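Local coordinates for protein glycosyl transferase (Staphylococcus aureus, PDB 5U02) that is a glycosyl transferase built of a helical linker region followed by beta-rich C-terminal domains, with three copies in the assembly, at residues Asp133-Lys138 and Glu159-Glu164; Gly165-Arg170 and Lys192-Asn197. One frame throughout, in Å; residues are numbered along the deposited sequence.

Contact 1. Residues Asp133-Lys138 and Glu159-Glu164; sequences DIAKPK and EFMIGE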
loop_
_atom_site.group_PDB
_atom_site.type_symbol
_atom_site.label_atom_id
_atom_site.label_comp_id
_atom_site.label_asym_id
_atom_site.label_seq_id
_atom_site.Cartn_x
_atom_site.Cartn_y
_atom_site.Cartn_z
ATOM N N ASP A 133 -23.490 14.030 -5.255
ATOM C CA ASP A 133 -23.229 12.681 -4.765
ATOM C C ASP A 133 -22.289 11.932 -5.711
ATOM O O ASP A 133 -22.175 12.247 -6.899
ATOM C CB ASP A 133 -24.539 11.903 -4.612
ATOM C CG ASP A 133 -25.248 12.195 -3.298
ATOM O OD1 ASP A 133 -24.676 12.909 -2.451
ATOM O OD2 ASP A 133 -26.383 11.705 -3.112
ATOM N N ILE A 134 -21.611 10.923 -5.169
ATOM C CA ILE A 134 -20.693 10.089 -5.937
ATOM C C ILE A 134 -21.340 8.722 -6.117
ATOM O O ILE A 134 -21.535 7.980 -5.146
ATOM C CB ILE A 134 -19.322 9.966 -5.264
ATOM C CG1 ILE A 134 -18.781 11.346 -4.903
ATOM C CG2 ILE A 134 -18.354 9.235 -6.184
ATOM C CD1 ILE A 134 -17.284 11.353 -4.638
ATOM N N ALA A 135 -21.667 8.387 -7.365
ATOM C CA ALA A 135 -22.281 7.113 -7.701
ATOM C C ALA A 135 -21.236 6.000 -7.719
ATOM O O ALA A 135 -20.029 6.245 -7.727
ATOM C CB ALA A 135 -23.000 7.206 -9.047
ATOM N N LYS A 136 -21.719 4.762 -7.718
ATOM C CA LYS A 136 -20.829 3.618 -7.701
ATOM C C LYS A 136 -20.064 3.520 -9.018
ATOM O O LYS A 136 -20.637 3.732 -10.094
ATOM C CB LYS A 136 -21.620 2.337 -7.453
ATOM C CG LYS A 136 -20.990 1.401 -6.444
ATOM C CD LYS A 136 -22.006 0.427 -5.883
ATOM C CE LYS A 136 -21.923 -0.922 -6.574
ATOM N NZ LYS A 136 -22.708 -1.960 -5.849
ATOM N N PRO A 137 -18.763 3.232 -8.984
ATOM C CA PRO A 137 -18.011 3.087 -10.233
ATOM C C PRO A 137 -18.405 1.827 -10.979
ATOM O O PRO A 137 -18.733 0.801 -10.385
ATOM C CB PRO A 137 -16.550 2.999 -9.773
ATOM C CG PRO A 137 -16.631 2.526 -8.367
ATOM C CD PRO A 137 -17.874 3.167 -7.805
ATOM N N LYS A 138 -18.355 1.915 -12.300
ATOM C CA LYS A 138 -18.472 0.736 -13.146
ATOM C C LYS A 138 -17.111 0.068 -13.267
ATOM O O LYS A 138 -16.097 0.737 -13.487
ATOM C CB LYS A 138 -18.998 1.113 -14.536
ATOM C CG LYS A 138 -20.393 1.708 -14.539
ATOM C CD LYS A 138 -21.450 0.637 -14.314
ATOM C CE LYS A 138 -22.842 1.159 -14.640
ATOM N NZ LYS A 138 -23.881 0.087 -14.567
ATOM N N GLU A 159 -16.154 3.984 -15.759
ATOM C CA GLU A 159 -16.820 5.236 -15.436
ATOM C C GLU A 159 -16.761 5.473 -13.937
ATOM O O GLU A 159 -17.064 4.575 -13.146
ATOM C CB GLU A 159 -18.271 5.242 -15.922
ATOM C CG GLU A 159 -18.402 5.554 -17.402
ATOM C CD GLU A 159 -19.843 5.704 -17.847
ATOM O OE1 GLU A 159 -20.717 5.901 -16.976
ATOM O OE2 GLU A 159 -20.098 5.634 -19.067
ATOM N N PHE A 160 -16.364 6.685 -13.563
ATOM C CA PHE A 160 -16.237 7.087 -12.170
ATOM C C PHE A 160 -16.170 8.604 -12.147
ATOM O O PHE A 160 -15.389 9.203 -12.895
ATOM C CB PHE A 160 -14.986 6.475 -11.526
ATOM C CG PHE A 160 -15.050 6.400 -10.027
ATOM C CD1 PHE A 160 -16.255 6.552 -9.359
ATOM C CD2 PHE A 160 -13.899 6.198 -9.282
ATOM C CE1 PHE A 160 -16.313 6.491 -7.978
ATOM C CE2 PHE A 160 -13.949 6.134 -7.902
ATOM C CZ PHE A 160 -15.160 6.283 -7.248
ATOM N N MET A 161 -16.991 9.225 -11.306
ATOM C CA MET A 161 -17.100 10.676 -11.302
ATOM C C MET A 161 -15.949 11.360 -10.589
ATOM O O MET A 161 -16.065 12.548 -10.264
ATOM C CB MET A 161 -18.430 11.104 -10.682
ATOM C CG MET A 161 -19.568 11.085 -11.678
ATOM S SD MET A 161 -21.139 11.510 -10.923
ATOM C CE MET A 161 -21.011 10.569 -9.424
ATOM N N ILE A 162 -14.843 10.663 -10.339
ATOM C CA ILE A 162 -13.707 11.265 -9.654
ATOM C C ILE A 162 -12.422 10.694 -10.232
ATOM O O ILE A 162 -12.302 9.478 -10.428
ATOM C CB ILE A 162 -13.776 11.065 -8.125
ATOM C CG1 ILE A 162 -12.489 11.573 -7.461
ATOM C CG2 ILE A 162 -14.057 9.625 -7.791
ATOM C CD1 ILE A 162 -12.533 11.654 -5.944
ATOM N N GLY A 163 -11.469 11.581 -10.513
ATOM C CA GLY A 163 -10.251 11.202 -11.190
ATOM C C GLY A 163 -9.296 10.412 -10.319
ATOM O O GLY A 163 -9.404 10.344 -9.092
ATOM N N GLU A 164 -8.329 9.805 -11.003
ATOM C CA GLU A 164 -7.314 8.980 -10.363
ATOM C C GLU A 164 -6.587 9.755 -9.268
ATOM O O GLU A 164 -6.336 10.956 -9.395
ATOM C CB GLU A 164 -6.317 8.499 -11.421
ATOM C CG GLU A 164 -5.593 7.196 -11.114
ATOM C CD GLU A 164 -4.534 7.340 -10.041
ATOM O OE1 GLU A 164 -4.295 6.356 -9.308
ATOM O OE2 GLU A 164 -3.951 8.438 -9.924
HETATM O O HOH W 1 -19.451 7.612 -10.478
#

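Contact 2. Residues Gly165-Arg170 and Lys192-Asn197; sequences GHYDVR and KQYRFN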
loop_
_atom_site.group_PDB
_atom_site.type_symbol
_atom_site.label_atom_id
_atom_site.label_comp_id
_atom_site.label_asym_id
_atom_site.label_seq_id
_atom_site.Cartn_x
_atom_site.Cartn_y
_atom_site.Cartn_z
ATOM N N GLY A 165 -6.257 9.058 -8.182
ATOM C CA GLY A 165 -5.390 9.586 -7.154
ATOM C C GLY A 165 -6.085 10.041 -5.886
ATOM O O GLY A 165 -5.430 10.133 -4.843
ATOM N N HIS A 166 -7.380 10.336 -5.942
ATOM C CA HIS A 166 -8.096 10.842 -4.780
ATOM C C HIS A 166 -8.874 9.754 -4.053
ATOM O O HIS A 166 -9.550 10.046 -3.062
ATOM C CB HIS A 166 -9.023 11.984 -5.199
ATOM C CG HIS A 166 -8.317 13.084 -5.929
ATOM N ND1 HIS A 166 -7.427 13.933 -5.307
ATOM C CD2 HIS A 166 -8.354 13.462 -7.229
ATOM C CE1 HIS A 166 -6.949 14.791 -6.191
ATOM N NE2 HIS A 166 -7.496 14.528 -7.364
ATOM N N TYR A 167 -8.792 8.510 -4.518
ATOM C CA TYR A 167 -9.451 7.386 -3.874
ATOM C C TYR A 167 -8.460 6.240 -3.756
ATOM O O TYR A 167 -7.428 6.213 -4.429
ATOM C CB TYR A 167 -10.697 6.941 -4.653
ATOM C CG TYR A 167 -10.424 6.651 -6.112
ATOM C CD1 TYR A 167 -10.149 5.362 -6.539
ATOM C CD2 TYR A 167 -10.436 7.667 -7.062
ATOM C CE1 TYR A 167 -9.893 5.087 -7.869
ATOM C CE2 TYR A 167 -10.184 7.402 -8.398
ATOM C CZ TYR A 167 -9.912 6.110 -8.794
ATOM O OH TYR A 167 -9.658 5.836 -10.118
ATOM N N ASP A 168 -8.779 5.290 -2.884
ATOM C CA ASP A 168 -8.001 4.070 -2.737
ATOM C C ASP A 168 -8.842 2.879 -3.173
ATOM O O ASP A 168 -10.074 2.902 -3.081
ATOM C CB ASP A 168 -7.533 3.868 -1.291
ATOM C CG ASP A 168 -6.684 5.017 -0.783
ATOM O OD1 ASP A 168 -6.121 5.763 -1.610
ATOM O OD2 ASP A 168 -6.576 5.167 0.452
ATOM N N VAL A 169 -8.169 1.838 -3.656
ATOM C CA VAL A 169 -8.830 0.616 -4.093
ATOM C C VAL A 169 -8.098 -0.578 -3.500
ATOM O O VAL A 169 -6.868 -0.569 -3.370
ATOM C CB VAL A 169 -8.906 0.505 -5.634
ATOM C CG1 VAL A 169 -9.545 1.751 -6.238
ATOM C CG2 VAL A 169 -7.539 0.260 -6.239
ATOM N N ARG A 170 -8.863 -1.594 -3.115
ATOM C CA ARG A 170 -8.327 -2.878 -2.693
ATOM C C ARG A 170 -9.170 -3.968 -3.330
ATOM O O ARG A 170 -10.339 -3.752 -3.655
ATOM C CB ARG A 170 -8.341 -3.053 -1.164
ATOM C CG ARG A 170 -7.600 -1.987 -0.390
ATOM C CD ARG A 170 -7.364 -2.417 1.056
ATOM N NE ARG A 170 -8.585 -2.443 1.858
ATOM C CZ ARG A 170 -8.635 -2.897 3.109
ATOM N NH1 ARG A 170 -7.534 -3.366 3.688
ATOM N NH2 ARG A 170 -9.780 -2.886 3.785
ATOM N N LYS A 192 -6.727 4.197 -15.012
ATOM C CA LYS A 192 -7.755 3.526 -14.224
ATOM C C LYS A 192 -7.772 2.017 -14.455
ATOM O O LYS A 192 -8.815 1.374 -14.300
ATOM C CB LYS A 192 -9.127 4.132 -14.515
ATOM C CG LYS A 192 -9.348 5.516 -13.912
ATOM C CD LYS A 192 -10.694 6.067 -14.359
ATOM C CE LYS A 192 -11.005 7.416 -13.735
ATOM N NZ LYS A 192 -11.242 7.301 -12.273
ATOM N N GLN A 193 -6.632 1.441 -14.824
ATOM C CA GLN A 193 -6.455 -0.005 -14.868
ATOM C C GLN A 193 -5.694 -0.430 -13.621
ATOM O O GLN A 193 -4.534 -0.054 -13.449
ATOM C CB GLN A 193 -5.695 -0.426 -16.123
ATOM C CG GLN A 193 -6.366 -0.045 -17.423
ATOM C CD GLN A 193 -5.473 -0.311 -18.609
ATOM O OE1 GLN A 193 -5.681 -1.264 -19.352
ATOM N NE2 GLN A 193 -4.472 0.539 -18.794
ATOM N N TYR A 194 -6.337 -1.218 -12.765
ATOM C CA TYR A 194 -5.787 -1.579 -11.464
ATOM C C TYR A 194 -5.445 -3.067 -11.441
ATOM O O TYR A 194 -6.331 -3.913 -11.607
ATOM C CB TYR A 194 -6.777 -1.215 -10.355
ATOM C CG TYR A 194 -6.962 0.285 -10.212
ATOM C CD1 TYR A 194 -7.856 0.980 -11.021
ATOM C CD2 TYR A 194 -6.207 1.009 -9.298
ATOM C CE1 TYR A 194 -8.009 2.350 -10.903
ATOM C CE2 TYR A 194 -6.350 2.374 -9.170
ATOM C CZ TYR A 194 -7.254 3.039 -9.976
ATOM O OH TYR A 194 -7.412 4.399 -9.868
ATOM N N ARG A 195 -4.166 -3.377 -11.221
ATOM C CA ARG A 195 -3.641 -4.735 -11.301
ATOM C C ARG A 195 -3.318 -5.265 -9.911
ATOM O O ARG A 195 -2.626 -4.600 -9.134
ATOM C CB ARG A 195 -2.389 -4.780 -12.177
ATOM C CG ARG A 195 -1.621 -6.092 -12.109
ATOM C CD ARG A 195 -0.448 -6.055 -13.065
ATOM N NE ARG A 195 -0.909 -5.945 -14.443
ATOM C CZ ARG A 195 -0.680 -6.857 -15.378
ATOM N NH1 ARG A 195 0.034 -7.938 -15.089
ATOM N NH2 ARG A 195 -1.147 -6.674 -16.605
ATOM N N PHE A 196 -3.799 -6.468 -9.612
ATOM C CA PHE A 196 -3.597 -7.101 -8.316
ATOM C C PHE A 196 -2.889 -8.433 -8.519
ATOM O O PHE A 196 -3.360 -9.278 -9.291
ATOM C CB PHE A 196 -4.929 -7.303 -7.589
ATOM C CG PHE A 196 -5.650 -6.024 -7.264
ATOM C CD1 PHE A 196 -6.473 -5.408 -8.201
ATOM C CD2 PHE A 196 -5.482 -5.425 -6.026
ATOM C CE1 PHE A 196 -7.134 -4.222 -7.895
ATOM C CE2 PHE A 196 -6.128 -4.248 -5.714
ATOM C CZ PHE A 196 -6.957 -3.642 -6.647
ATOM N N ASN A 197 -1.750 -8.608 -7.841
ATOM C CA ASN A 197 -1.063 -9.894 -7.749
ATOM C C ASN A 197 -1.488 -10.549 -6.443
ATOM O O ASN A 197 -1.137 -10.065 -5.362
ATOM C CB ASN A 197 0.454 -9.722 -7.792
ATOM C CG ASN A 197 0.939 -9.069 -9.073
ATOM O OD1 ASN A 197 0.375 -9.274 -10.143
ATOM N ND2 ASN A 197 1.996 -8.273 -8.963
#

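Contact 1. Residues Asp133-Lys138 and Glu159-Glu164
D133 takes part through its backbone: its carbonyl O lies 3.2 Å from CE of M161, the methyl at the end of a flexible thioether chain. A bend at chi3 (-43°) turns that methyl against the first segment's backbone. Next comes I134, whose CG2 reaches F160 CE1 at 3.9 Å; its branched, apolar side chain also meets I221 and L118, and so fills a place between strands of two different sheets, 212-221 and 117-121. A135 presents a small methyl, with CB 3.9 Å from M161 CE, and its carbonyl O accepts a hydrogen bond from a water that in turn accepts one from M161 N. This water sits in the plane of the F160 ring, at its edge.

The segment is the connection from strand 129-132 into strand 138-146, and the facing loop follows strand 150-159, so the contact joins the connection from the N-terminal part to one end of a beta domain that probably has an E-set, immunoglobulin-like fold.

K136 turns from the facing loop and gives its NZ to the E227 carbonyl. P137 supplies a rigid, apolar ring: its CB stands over the F160 face, 3.8 Å from the centroid and 21° off the normal, a CH-pi contact. I162 CG2, from F160's own loop, lies over the opposite face. At K138 the backbone N donates to E159 O at 3.1 Å, and P137 CA makes a CH...O contact with the same oxygen; the charged side chains of K138 and E159 suit this exposed end of the contact.

Contact 2. Residues Gly165-Arg170 and Lys192-Asn197
Y167 takes chi1 of 53°, setting CG between its own backbone N and carbonyl carbon, and this carries the phenol across to Y194, whose ring comes to meet it. The two hydroxyls form a hydrogen bond, OH to OH 2.7 Å, with Y167 OH near the plane of the Y194 ring at its edge. K192 then bends at its last torsion (chi4 -68°) and donates from NZ to Y167 OH at 3.0 Å, its long side chain crossing Y167 at about a right angle. Two bonds thus grip a buried phenol oxygen, and tyrosine fits because it joins an apolar ring to a polar end. Farther along, V169 packs CG2 at 3.4 Å from Y194 CD2 while its CG1 lies over a face of that ring; the same CG2 is 4.0 Å from F196 CZ, wholly apolar side chains suiting this buried interface. The F196 ring also meets the backbone of R170, whose guanidinium is engaged by E218 and by E164 of the third subunit. The axes of the short segments 168-170 and 193-197 come within 9.1 Å and cross at 40°, bridged by side chains; strand 181-190 pairs with both parent strands, 168-175 and 193-199, which also pair with 212-221 and 150-159 respectively.

Contact 2 lies inside the beta-rich domain, whereas contact 1 joins that domain to the connection leading into it. Contact 1 is partly buried and joins two loops, so backbone groups, a bridging water and the ring of P137 laid over a face of F160 do much of the work. Contact 2 is buried and joins two strands that are not partners in the sheet, through aromatic and aliphatic side chains and a small polar network among them. Segment 159-164 runs directly into 165-170, so the two are in series along the chain. They also meet in space: K192 NZ probably donates to I162 O at 3.0 Å, and the F160 ring packs edge-to-face with Y167.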